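Local coordinates for protein KLLA0E08119p (Kluyveromyces lactis, PDB 3VA7) that probably carboxylates urea with bicarbonate and ATP through a biotin cofactor, as the carboxylase part of a longer enzyme that also hydrolyses allophanate, at residues G717-H722 / G1029-I1034; D962-V967 / H1006-T1011; T1011-S1016 / G1043-G1048; P1015-T1020 / C1033-E1038. All coordinates share one frame; numbering follows the deposited sequence.

Contact 1: residues G717-H722 / G1029-I1034; sequences GEAGLH and GMYMCI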
# COMPACT_ATOMS: atom_id res chain seq x y z
N GLY A 717 13.28 -10.20 -33.82
CA GLY A 717 13.86 -8.95 -34.28
C GLY A 717 14.14 -8.01 -33.13
O GLY A 717 14.38 -8.45 -32.02
N GLU A 718 14.09 -6.71 -33.40
CA GLU A 718 14.27 -5.64 -32.37
C GLU A 718 13.50 -5.78 -31.05
O GLU A 718 13.93 -5.23 -30.04
CB GLU A 718 14.09 -4.21 -32.97
CG GLU A 718 13.48 -4.10 -34.41
CD GLU A 718 13.09 -2.63 -34.90
OE1 GLU A 718 11.89 -2.20 -34.77
OE2 GLU A 718 13.99 -1.92 -35.47
N ALA A 719 12.38 -6.46 -31.01
CA ALA A 719 11.67 -6.59 -29.73
C ALA A 719 12.25 -7.72 -28.80
O ALA A 719 11.75 -7.97 -27.70
CB ALA A 719 10.19 -6.79 -29.96
N GLY A 720 13.32 -8.38 -29.27
CA GLY A 720 13.96 -9.44 -28.53
C GLY A 720 14.18 -10.61 -29.47
O GLY A 720 13.41 -10.83 -30.41
N LEU A 721 15.22 -11.39 -29.21
CA LEU A 721 15.58 -12.47 -30.09
C LEU A 721 14.66 -13.66 -29.98
O LEU A 721 14.36 -14.28 -30.98
CB LEU A 721 17.03 -12.84 -29.89
CG LEU A 721 17.87 -11.78 -30.59
CD1 LEU A 721 19.32 -11.88 -30.25
CD2 LEU A 721 17.68 -11.92 -32.09
N HIS A 722 14.17 -13.97 -28.80
CA HIS A 722 13.39 -15.19 -28.71
C HIS A 722 12.08 -15.07 -29.52
O HIS A 722 11.39 -14.05 -29.44
CB HIS A 722 13.11 -15.49 -27.28
CG HIS A 722 12.42 -16.79 -27.08
ND1 HIS A 722 13.09 -17.92 -26.69
CD2 HIS A 722 11.12 -17.14 -27.23
CE1 HIS A 722 12.23 -18.92 -26.58
NE2 HIS A 722 11.02 -18.47 -26.90
N GLY A 1029 15.02 -6.52 -25.45
CA GLY A 1029 15.31 -6.22 -26.86
C GLY A 1029 15.82 -4.79 -26.89
O GLY A 1029 16.76 -4.46 -26.17
N MET A 1030 15.19 -3.92 -27.67
CA MET A 1030 15.64 -2.50 -27.65
C MET A 1030 14.91 -1.58 -26.64
O MET A 1030 15.22 -0.39 -26.57
CB MET A 1030 15.56 -1.91 -29.04
CG MET A 1030 14.28 -1.19 -29.33
SD MET A 1030 14.00 -1.15 -31.12
CE MET A 1030 12.60 -0.03 -31.26
N TYR A 1031 13.99 -2.14 -25.86
CA TYR A 1031 13.14 -1.32 -25.02
C TYR A 1031 13.68 -1.23 -23.61
O TYR A 1031 14.37 -2.14 -23.14
CB TYR A 1031 11.65 -1.77 -25.03
CG TYR A 1031 11.00 -1.69 -26.41
CD1 TYR A 1031 10.79 -2.86 -27.16
CD2 TYR A 1031 10.67 -0.47 -26.99
CE1 TYR A 1031 10.24 -2.82 -28.40
CE2 TYR A 1031 10.11 -0.40 -28.28
CZ TYR A 1031 9.89 -1.59 -28.98
OH TYR A 1031 9.36 -1.61 -30.28
N MET A 1032 13.33 -0.13 -22.95
CA MET A 1032 13.72 0.12 -21.59
C MET A 1032 12.51 0.15 -20.68
O MET A 1032 11.50 0.72 -21.04
CB MET A 1032 14.42 1.45 -21.53
CG MET A 1032 14.86 1.77 -20.14
SD MET A 1032 13.75 2.92 -19.31
CE MET A 1032 13.62 2.01 -17.86
N CYS A 1033 12.62 -0.43 -19.48
CA CYS A 1033 11.56 -0.32 -18.46
C CYS A 1033 12.12 -0.01 -17.08
O CYS A 1033 13.30 -0.26 -16.80
CB CYS A 1033 10.74 -1.59 -18.39
SG CYS A 1033 11.54 -2.92 -17.47
N ILE A 1034 11.28 0.59 -16.24
CA ILE A 1034 11.56 0.77 -14.83
C ILE A 1034 10.50 -0.04 -14.10
O ILE A 1034 9.31 0.16 -14.35
CB ILE A 1034 11.46 2.22 -14.40
CG1 ILE A 1034 12.56 3.02 -15.08
CG2 ILE A 1034 11.56 2.32 -12.92
CD1 ILE A 1034 12.42 4.54 -14.95
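Glu-718 meets Met-1030 with both its backbone and its side chain. Glu-718 O accepts the backbone N-H of Met-1030, with an O to N distance of 3.0 Å. The two side chains then run alongside, pointing the same way. Glu-718 CB touches Met-1030 SD at 3.6 Å, and both chains are extended beyond CG. Carboxylate OE1 of Glu-718 is bonded to the backbone N of Phe-857.

Ala-719 comes next and touches Tyr-1031. Its CA is 4.2 Å from ring atom CE1 of Tyr-1031. Met-1030 CG lies over the centre of one face of that ring, 4.2 Å above its plane. The ring hydroxyl is bonded to His-727 ND1. Replacing Met-1030 with an alanine would probably take away the CG that lies over this ring face and leave Glu-718 CB without its sulfur neighbour.

At Gly-720 the two backbones come together. Gly-720 N lies 3.8 Å from Gly-1029 CA. Gly-1029, with no side chain, lets its CA lie against this peptide. Gly-720 N also bonds to Gly-717 O, closing a tight turn.

The contact ties a loop of the A and B part of the carboxyltransferase to strand 1031-1034 of the C and D part. Cys-1033, further along this strand, lines the urea pocket. The join rests on one backbone bond plus packing of sulfur, methyl and ring, since the Glu-718 carboxylate and the Tyr-1031 hydroxyl are satisfied by Phe-857 N and His-727 ND1.

Contact 2: residues D962-V967 / H1006-T1011; sequences DFIADV and HRYLGT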
# COMPACT_ATOMS: atom_id res chain seq x y z
N ASP A 962 26.54 -8.10 -19.64
CA ASP A 962 27.48 -8.79 -20.51
C ASP A 962 26.87 -9.45 -21.76
O ASP A 962 27.42 -9.34 -22.85
CB ASP A 962 28.28 -9.82 -19.72
CG ASP A 962 29.28 -9.18 -18.77
OD1 ASP A 962 29.77 -8.07 -19.05
OD2 ASP A 962 29.58 -9.82 -17.75
N PHE A 963 25.75 -10.15 -21.60
CA PHE A 963 24.92 -10.49 -22.71
C PHE A 963 24.57 -9.31 -23.67
O PHE A 963 24.83 -9.43 -24.89
CB PHE A 963 23.65 -11.15 -22.22
CG PHE A 963 22.62 -11.30 -23.27
CD1 PHE A 963 22.82 -12.18 -24.33
CD2 PHE A 963 21.46 -10.53 -23.25
CE1 PHE A 963 21.86 -12.30 -25.34
CE2 PHE A 963 20.52 -10.64 -24.23
CZ PHE A 963 20.71 -11.51 -25.28
N ILE A 964 24.02 -8.18 -23.17
CA ILE A 964 23.75 -7.07 -24.07
C ILE A 964 25.05 -6.76 -24.80
O ILE A 964 25.09 -6.69 -26.05
CB ILE A 964 23.36 -5.69 -23.42
CG1 ILE A 964 22.13 -5.67 -22.47
CG2 ILE A 964 23.27 -4.61 -24.52
CD1 ILE A 964 21.22 -6.78 -22.62
N ALA A 965 26.12 -6.56 -24.02
CA ALA A 965 27.43 -6.18 -24.61
C ALA A 965 27.88 -7.16 -25.66
O ALA A 965 28.23 -6.78 -26.77
CB ALA A 965 28.48 -6.02 -23.57
N ASP A 966 27.84 -8.44 -25.33
CA ASP A 966 28.34 -9.47 -26.24
C ASP A 966 27.51 -9.60 -27.54
O ASP A 966 28.07 -9.70 -28.63
CB ASP A 966 28.44 -10.79 -25.46
CG ASP A 966 29.14 -11.92 -26.23
OD1 ASP A 966 28.91 -13.08 -25.79
OD2 ASP A 966 29.92 -11.72 -27.20
N VAL A 967 26.18 -9.59 -27.44
CA VAL A 967 25.35 -9.84 -28.61
C VAL A 967 25.41 -8.64 -29.56
O VAL A 967 25.24 -8.75 -30.80
CB VAL A 967 23.94 -10.35 -28.26
CG1 VAL A 967 23.09 -9.25 -27.60
CG2 VAL A 967 23.26 -10.92 -29.49
N HIS A 1006 20.98 3.82 -30.26
CA HIS A 1006 20.98 3.43 -28.87
C HIS A 1006 20.18 2.19 -28.69
O HIS A 1006 19.89 1.77 -27.58
CB HIS A 1006 20.48 4.54 -27.99
CG HIS A 1006 21.51 5.57 -27.71
ND1 HIS A 1006 21.20 6.85 -27.29
CD2 HIS A 1006 22.86 5.52 -27.81
CE1 HIS A 1006 22.31 7.53 -27.13
NE2 HIS A 1006 23.34 6.75 -27.45
N ARG A 1007 19.83 1.58 -29.82
CA ARG A 1007 18.90 0.48 -29.77
C ARG A 1007 19.70 -0.74 -30.02
O ARG A 1007 20.20 -0.92 -31.11
CB ARG A 1007 17.77 0.64 -30.79
CG ARG A 1007 17.02 1.89 -30.57
CD ARG A 1007 16.09 2.24 -31.69
NE ARG A 1007 15.48 3.53 -31.43
CZ ARG A 1007 14.70 4.20 -32.30
NH1 ARG A 1007 14.42 3.68 -33.49
NH2 ARG A 1007 14.22 5.41 -31.96
N TYR A 1008 19.78 -1.56 -28.98
CA TYR A 1008 20.61 -2.73 -28.91
C TYR A 1008 19.78 -4.00 -29.07
O TYR A 1008 18.61 -4.07 -28.61
CB TYR A 1008 21.28 -2.70 -27.55
CG TYR A 1008 22.33 -1.58 -27.42
CD1 TYR A 1008 22.96 -1.08 -28.56
CD2 TYR A 1008 22.74 -1.09 -26.16
CE1 TYR A 1008 23.93 -0.10 -28.49
CE2 TYR A 1008 23.76 -0.10 -26.06
CZ TYR A 1008 24.35 0.40 -27.25
OH TYR A 1008 25.36 1.38 -27.26
N LEU A 1009 20.35 -5.01 -29.72
CA LEU A 1009 19.73 -6.32 -29.72
C LEU A 1009 19.67 -6.89 -28.29
O LEU A 1009 20.37 -6.42 -27.39
CB LEU A 1009 20.52 -7.22 -30.61
CG LEU A 1009 20.62 -7.01 -32.12
CD1 LEU A 1009 21.38 -8.20 -32.69
CD2 LEU A 1009 19.21 -6.91 -32.78
N GLY A 1010 18.88 -7.92 -28.07
CA GLY A 1010 18.71 -8.44 -26.72
C GLY A 1010 17.69 -9.53 -26.75
O GLY A 1010 17.47 -10.15 -27.80
N THR A 1011 17.06 -9.79 -25.61
CA THR A 1011 16.00 -10.76 -25.55
C THR A 1011 15.38 -10.62 -24.17
O THR A 1011 15.99 -10.05 -23.26
CB THR A 1011 16.48 -12.24 -25.71
OG1 THR A 1011 15.34 -13.10 -25.70
CG2 THR A 1011 17.38 -12.70 -24.52
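Phe-963 lays its ring tip against Thr-1011 and Gly-1010. Phe-963 CZ is 3.6 Å from Thr-1011 CG2, and Phe-963 CE2 is 3.8 Å from Gly-1010 CA. The side chains of Phe-963 and Thr-1011 cross at about a right angle. The backbone N of Thr-1011 sits at the ring edge, in its plane. Ile-964 meets Tyr-1008 through its CG2 branch, with Ile-964 CG2 3.9 Å from Tyr-1008 CD2. Here too the side chains cross nearly at right angles. Val-967 CG1 reaches Leu-1009 O at 3.9 Å.

No hydrogen bond joins the two segments. What sets them is one step out. Val-967 CG1 also covers one face of the Phe-963 ring, 3.9 Å above its plane and offset toward the rim. Phe-963 CG is anti to the backbone N (chi1 169°), which sends the ring forward along the helix to this valine. Asn-968 bridges the two sides: its OD1 takes the N-H of Leu-1009 and its ND2 bonds to Ile-964 O.

Farther out, Phe-1138 meets the Phe-963 ring edge-to-face. The contact is plain packing in the C and D part of the carboxyltransferase. It docks helix 960-967 on the loop that leads toward strand 1024-1028. Helix 1133-1142 packs on Val-967, Leu-1009 and Thr-1011. Helix 972-979 touches Ile-964 and Tyr-1008, and Gln-1045 of strand 1045-1049 touches Phe-963, Ile-964 and Thr-1011.

Contact 3: residues T1011-S1016 / G1043-G1048; sequences TKYNPS and GYQLVG. With URE (urea), chain C; BTI (5-(hexahydro-2-oxo-1H-thieno[3,4-D]imidazol-6-yl)pentanal), chain B.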
# COMPACT_ATOMS: atom_id res chain seq x y z
N THR A 1011 17.06 -9.79 -25.61
CA THR A 1011 16.00 -10.76 -25.55
C THR A 1011 15.38 -10.62 -24.17
O THR A 1011 15.99 -10.05 -23.26
CB THR A 1011 16.48 -12.24 -25.71
OG1 THR A 1011 15.34 -13.10 -25.70
CG2 THR A 1011 17.38 -12.70 -24.52
N LYS A 1012 14.18 -11.14 -24.01
CA LYS A 1012 13.51 -11.12 -22.75
C LYS A 1012 13.74 -12.50 -22.18
O LYS A 1012 14.10 -13.43 -22.93
CB LYS A 1012 12.04 -10.81 -22.99
CG LYS A 1012 11.83 -9.30 -23.35
CD LYS A 1012 10.92 -9.13 -24.55
CE LYS A 1012 10.51 -7.70 -24.72
NZ LYS A 1012 9.62 -7.54 -25.87
N TYR A 1013 13.60 -12.66 -20.87
CA TYR A 1013 13.95 -13.94 -20.29
C TYR A 1013 13.08 -15.10 -20.83
O TYR A 1013 11.93 -14.91 -21.28
CB TYR A 1013 13.83 -13.86 -18.77
CG TYR A 1013 15.01 -13.24 -18.00
CD1 TYR A 1013 15.77 -12.16 -18.52
CD2 TYR A 1013 15.34 -13.70 -16.72
CE1 TYR A 1013 16.83 -11.59 -17.80
CE2 TYR A 1013 16.40 -13.12 -15.96
CZ TYR A 1013 17.12 -12.09 -16.50
OH TYR A 1013 18.13 -11.55 -15.75
N ASN A 1014 13.65 -16.31 -20.79
CA ASN A 1014 12.96 -17.51 -21.15
C ASN A 1014 13.24 -18.60 -20.13
O ASN A 1014 14.27 -19.28 -20.20
CB ASN A 1014 13.37 -17.93 -22.56
CG ASN A 1014 13.01 -19.38 -22.89
OD1 ASN A 1014 13.77 -20.08 -23.59
ND2 ASN A 1014 11.89 -19.86 -22.38
N PRO A 1015 12.33 -18.81 -19.17
CA PRO A 1015 11.06 -18.13 -18.91
C PRO A 1015 11.34 -16.90 -18.07
O PRO A 1015 12.47 -16.72 -17.60
CB PRO A 1015 10.28 -19.15 -18.03
CG PRO A 1015 11.28 -19.80 -17.25
CD PRO A 1015 12.57 -19.84 -18.14
N SER A 1016 10.31 -16.10 -17.80
CA SER A 1016 10.50 -14.90 -17.01
C SER A 1016 10.82 -15.16 -15.54
O SER A 1016 10.52 -16.22 -15.02
CB SER A 1016 9.28 -14.00 -17.20
OG SER A 1016 8.08 -14.74 -17.00
N GLY A 1043 10.95 -9.83 -17.12
CA GLY A 1043 11.56 -10.63 -18.15
C GLY A 1043 12.65 -9.84 -18.83
O GLY A 1043 13.42 -10.42 -19.61
N TYR A 1044 12.73 -8.54 -18.56
CA TYR A 1044 13.81 -7.71 -19.19
C TYR A 1044 15.22 -7.99 -18.58
O TYR A 1044 15.34 -8.43 -17.41
CB TYR A 1044 13.50 -6.23 -19.04
CG TYR A 1044 12.51 -5.64 -20.03
CD1 TYR A 1044 12.72 -4.34 -20.55
CD2 TYR A 1044 11.35 -6.32 -20.41
CE1 TYR A 1044 11.83 -3.78 -21.44
CE2 TYR A 1044 10.43 -5.74 -21.28
CZ TYR A 1044 10.68 -4.47 -21.80
OH TYR A 1044 9.80 -3.89 -22.68
N GLN A 1045 16.27 -7.74 -19.37
CA GLN A 1045 17.68 -7.77 -18.94
C GLN A 1045 17.96 -6.65 -17.96
O GLN A 1045 17.67 -5.49 -18.22
CB GLN A 1045 18.61 -7.69 -20.15
CG GLN A 1045 18.36 -8.83 -21.21
CD GLN A 1045 18.58 -10.22 -20.65
OE1 GLN A 1045 18.03 -11.21 -21.16
NE2 GLN A 1045 19.39 -10.31 -19.60
N LEU A 1046 18.50 -7.01 -16.81
CA LEU A 1046 18.64 -6.08 -15.70
C LEU A 1046 20.00 -5.38 -15.69
O LEU A 1046 21.04 -5.98 -15.79
CB LEU A 1046 18.39 -6.80 -14.36
CG LEU A 1046 17.13 -7.67 -14.30
CD1 LEU A 1046 17.05 -8.41 -12.98
CD2 LEU A 1046 15.80 -6.89 -14.59
N VAL A 1047 19.98 -4.07 -15.46
CA VAL A 1047 21.06 -3.20 -15.83
C VAL A 1047 21.39 -2.25 -14.66
O VAL A 1047 22.53 -1.82 -14.50
CB VAL A 1047 20.54 -2.54 -17.10
CG1 VAL A 1047 20.32 -1.03 -17.07
CG2 VAL A 1047 21.13 -3.15 -18.30
N GLY A 1048 20.43 -1.98 -13.77
CA GLY A 1048 20.70 -1.04 -12.69
C GLY A 1048 19.43 -0.61 -12.02
O GLY A 1048 18.36 -1.20 -12.27
C URE C . 9.07 -6.76 -18.17
O URE C . 9.07 -5.51 -18.05
N1 URE C . 9.67 -7.55 -17.32
N2 URE C . 8.49 -7.46 -19.16
C11 BTI B . 3.84 -15.49 -12.62
O11 BTI B . 5.10 -15.61 -12.71
C10 BTI B . 2.95 -14.65 -13.59
C9 BTI B . 3.82 -13.91 -14.60
C8 BTI B . 3.09 -13.30 -15.79
C7 BTI B . 3.97 -13.02 -17.03
C2 BTI B . 5.24 -12.25 -16.74
S1 BTI B . 4.95 -10.66 -16.01
C6 BTI B . 6.47 -9.98 -16.56
C5 BTI B . 6.91 -10.74 -17.80
N3 BTI B . 6.49 -9.86 -18.85
C3 BTI B . 5.48 -10.36 -19.52
O3 BTI B . 4.95 -9.77 -20.57
N2 BTI B . 5.11 -11.53 -19.05
C4 BTI B . 6.03 -11.98 -18.01
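Tyr-1013 and Gly-1043 form the tight part of the contact. The backbone N of Tyr-1013 donates to Gly-1043 O at 2.6 Å. The bond lies in the carbonyl plane, on a lone pair (C=O...N 139°). Lys-1012 CA adds a C-H...O contact to the same oxygen, with CA to Gly-1043 O at 3.2 Å. The Tyr-1013 ring then runs along the second segment. Tyr-1013 CE1 is 3.5 Å from Tyr-1044 O. Tyr-1013 CE1 is also 3.4 Å from Gln-1045 NE2. Gln-1045 bends at chi2 (-61°), which folds its amide back to the ring. Ring and amide cross with their planes 34° apart.

The other side is looser. Lys-1012 and Tyr-1044 lie side by side, with Lys-1012 CE 4.0 Å from Tyr-1044 CE2. Their polar ends share Asp-728: the lysine makes a salt bridge to it and the tyrosine hydroxyl a hydrogen bond. Lys-1012 NZ also bonds to Ala-719 O and Gly-755 O. Ser-1016 CB only brushes Gly-1043 CA, at 4.2 Å.

This looser side borders the bound ligands. The Tyr-1044 ring packs against urea, and Gly-1043 also lies beside it. Ser-1016 OG lies 3.6 Å from C4 of the biotin group. The contact therefore lines both pockets of the carboxyltransferase site.

Around it, strand 1045-1049 pairs with strands 1024-1028 and 922-934. Helix 937-949 packs on Tyr-1013 and Leu-1046, and helix 960-967 packs on Thr-1011 and Gln-1045.

Contact 4: residues P1015-T1020 / C1033-E1038; sequences PSRTYT and CIYNAE. With URE (urea), chain C; BTI (5-(hexahydro-2-oxo-1H-thieno[3,4-D]imidazol-6-yl)pentanal), chain B.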
# COMPACT_ATOMS: atom_id res chain seq x y z
N PRO A 1015 12.33 -18.81 -19.17
CA PRO A 1015 11.06 -18.13 -18.91
C PRO A 1015 11.34 -16.90 -18.07
O PRO A 1015 12.47 -16.72 -17.60
CB PRO A 1015 10.28 -19.15 -18.03
CG PRO A 1015 11.28 -19.80 -17.25
CD PRO A 1015 12.57 -19.84 -18.14
N SER A 1016 10.31 -16.10 -17.80
CA SER A 1016 10.50 -14.90 -17.01
C SER A 1016 10.82 -15.16 -15.54
O SER A 1016 10.52 -16.22 -15.02
CB SER A 1016 9.28 -14.00 -17.20
OG SER A 1016 8.08 -14.74 -17.00
N ARG A 1017 11.39 -14.18 -14.87
CA ARG A 1017 11.64 -14.21 -13.41
C ARG A 1017 10.31 -14.16 -12.73
O ARG A 1017 9.33 -13.74 -13.35
CB ARG A 1017 12.42 -12.98 -12.96
CG ARG A 1017 13.81 -12.85 -13.54
CD ARG A 1017 14.52 -11.61 -12.94
NE ARG A 1017 13.71 -10.39 -13.06
CZ ARG A 1017 13.64 -9.65 -14.18
NH1 ARG A 1017 14.32 -9.95 -15.30
NH2 ARG A 1017 12.85 -8.60 -14.17
N THR A 1018 10.26 -14.54 -11.46
CA THR A 1018 9.07 -14.36 -10.66
C THR A 1018 9.21 -13.17 -9.73
O THR A 1018 8.22 -12.74 -9.09
CB THR A 1018 8.82 -15.53 -9.77
OG1 THR A 1018 10.00 -15.80 -8.98
CG2 THR A 1018 8.50 -16.75 -10.61
N TYR A 1019 10.44 -12.66 -9.63
CA TYR A 1019 10.77 -11.60 -8.65
C TYR A 1019 11.73 -10.53 -9.25
O TYR A 1019 12.72 -10.85 -9.95
CB TYR A 1019 11.30 -12.19 -7.29
CG TYR A 1019 11.81 -11.04 -6.44
CD1 TYR A 1019 10.96 -10.41 -5.51
CD2 TYR A 1019 13.15 -10.50 -6.65
CE1 TYR A 1019 11.41 -9.30 -4.76
CE2 TYR A 1019 13.61 -9.40 -5.94
CZ TYR A 1019 12.73 -8.79 -5.00
OH TYR A 1019 13.13 -7.70 -4.30
N THR A 1020 11.42 -9.25 -8.99
CA THR A 1020 12.30 -8.16 -9.42
C THR A 1020 12.19 -7.09 -8.34
O THR A 1020 11.16 -6.98 -7.64
CB THR A 1020 11.89 -7.58 -10.81
OG1 THR A 1020 11.61 -8.67 -11.71
CG2 THR A 1020 13.02 -6.65 -11.43
N CYS A 1033 12.62 -0.43 -19.48
CA CYS A 1033 11.56 -0.32 -18.46
C CYS A 1033 12.12 -0.01 -17.08
O CYS A 1033 13.30 -0.26 -16.80
CB CYS A 1033 10.74 -1.59 -18.39
SG CYS A 1033 11.54 -2.92 -17.47
N ILE A 1034 11.28 0.59 -16.24
CA ILE A 1034 11.56 0.77 -14.83
C ILE A 1034 10.50 -0.04 -14.10
O ILE A 1034 9.31 0.16 -14.35
CB ILE A 1034 11.46 2.22 -14.40
CG1 ILE A 1034 12.56 3.02 -15.08
CG2 ILE A 1034 11.56 2.32 -12.92
CD1 ILE A 1034 12.42 4.54 -14.95
N TYR A 1035 10.92 -0.99 -13.26
CA TYR A 1035 9.94 -1.83 -12.53
C TYR A 1035 9.39 -1.01 -11.36
O TYR A 1035 10.05 -0.88 -10.34
CB TYR A 1035 10.57 -3.14 -12.06
CG TYR A 1035 10.90 -4.12 -13.16
CD1 TYR A 1035 12.12 -4.05 -13.82
CD2 TYR A 1035 10.01 -5.12 -13.55
CE1 TYR A 1035 12.47 -4.92 -14.85
CE2 TYR A 1035 10.36 -6.05 -14.62
CZ TYR A 1035 11.60 -5.91 -15.26
OH TYR A 1035 12.04 -6.72 -16.30
N ASN A 1036 8.20 -0.44 -11.52
CA ASN A 1036 7.67 0.45 -10.46
C ASN A 1036 7.24 -0.25 -9.17
O ASN A 1036 7.05 0.43 -8.16
CB ASN A 1036 6.52 1.36 -10.95
CG ASN A 1036 7.01 2.43 -11.88
OD1 ASN A 1036 8.22 2.70 -11.94
ND2 ASN A 1036 6.07 3.07 -12.61
N ALA A 1037 7.07 -1.58 -9.20
CA ALA A 1037 6.62 -2.32 -8.01
C ALA A 1037 7.65 -3.31 -7.44
O ALA A 1037 8.38 -3.97 -8.19
CB ALA A 1037 5.35 -3.05 -8.34
N GLU A 1038 7.66 -3.44 -6.12
CA GLU A 1038 8.53 -4.36 -5.42
C GLU A 1038 7.99 -5.80 -5.55
O GLU A 1038 6.85 -6.07 -5.22
CB GLU A 1038 8.58 -3.95 -3.95
CG GLU A 1038 9.23 -4.96 -3.00
CD GLU A 1038 10.69 -5.26 -3.35
OE1 GLU A 1038 11.04 -6.44 -3.23
OE2 GLU A 1038 11.48 -4.35 -3.77
C URE C . 9.07 -6.76 -18.17
O URE C . 9.07 -5.51 -18.05
N1 URE C . 9.67 -7.55 -17.32
N2 URE C . 8.49 -7.46 -19.16
C11 BTI B . 3.84 -15.49 -12.62
O11 BTI B . 5.10 -15.61 -12.71
C10 BTI B . 2.95 -14.65 -13.59
C9 BTI B . 3.82 -13.91 -14.60
C8 BTI B . 3.09 -13.30 -15.79
C7 BTI B . 3.97 -13.02 -17.03
C2 BTI B . 5.24 -12.25 -16.74
S1 BTI B . 4.95 -10.66 -16.01
C6 BTI B . 6.47 -9.98 -16.56
C5 BTI B . 6.91 -10.74 -17.80
N3 BTI B . 6.49 -9.86 -18.85
C3 BTI B . 5.48 -10.36 -19.52
O3 BTI B . 4.95 -9.77 -20.57
N2 BTI B . 5.11 -11.53 -19.05
C4 BTI B . 6.03 -11.98 -18.01
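Arg-1017 and Tyr-1035 approach from opposite directions, the guanidinium edge meeting the ring hydroxyl. Arg-1017 NH2 donates to Tyr-1035 OH at 3.0 Å (N-H...O 160°). The hydroxyl lies in the guanidinium plane, and the ring stands nearly upright to it, at 80°. The Arg-1017 chain bends at chi3 (-52°), which turns the guanidinium to Thr-1020 and Tyr-1035. Three further bonds fix the guanidinium. NE and NH2 both grip Thr-1020 OG1, with NH2 to OG1 at 2.8 Å, and NH1 bonds to Tyr-1044 O. NE also makes a weak bond to Tyr-1019 O. Thr-1020 OG1 has another partner, Ser-1040 O. Thr-1020 CG2 makes a CH-pi contact over the Tyr-1035 ring face, 3.7 Å from the centroid.

Toward the surface, Tyr-1019 OH donates to Glu-1038 OE1 at 2.7 Å, on the syn lone pair. Glu-1038 OE2 takes the N-H of Arg-1022.

Tyr-1035 OH also bonds to the backbone N of Tyr-1044. Urea N1 makes a weak hydrogen bond to Tyr-1035 OH, at 2.7 Å. A phenylalanine in place of Tyr-1035 would probably leave Arg-1017 NH2, Tyr-1044 N and urea N1 each without this shared acceptor. The geometry is consistent with Arg-1017 being a second-shell residue that helps place the tyrosine hydroxyl.

How the contacts relate
All four contacts are largely buried. Contact 4 has an exposed residue, Glu-1038, and Glu-718 and Leu-1009 are partly exposed. Contact 1 joins the two carboxyltransferase halves, while contacts 2 to 4 stay within the C and D part. Contacts 1 and 4 use strand 1031-1034, and contact 3 uses strand 1045-1049 of the same sheet. Contacts 2 and 3 share Thr-1011, and contacts 3 and 4 share Ser-1016. Leu-721 N bonds to Gly-1010 O, linking contacts 1 and 2. Contact 2, farthest from the ligands, is apolar. Contact 1 has one backbone bond. Contacts 3 and 4 both border urea and biotin; contact 3 leans on a backbone bond and packing, contact 4 on a side-chain hydrogen-bond network.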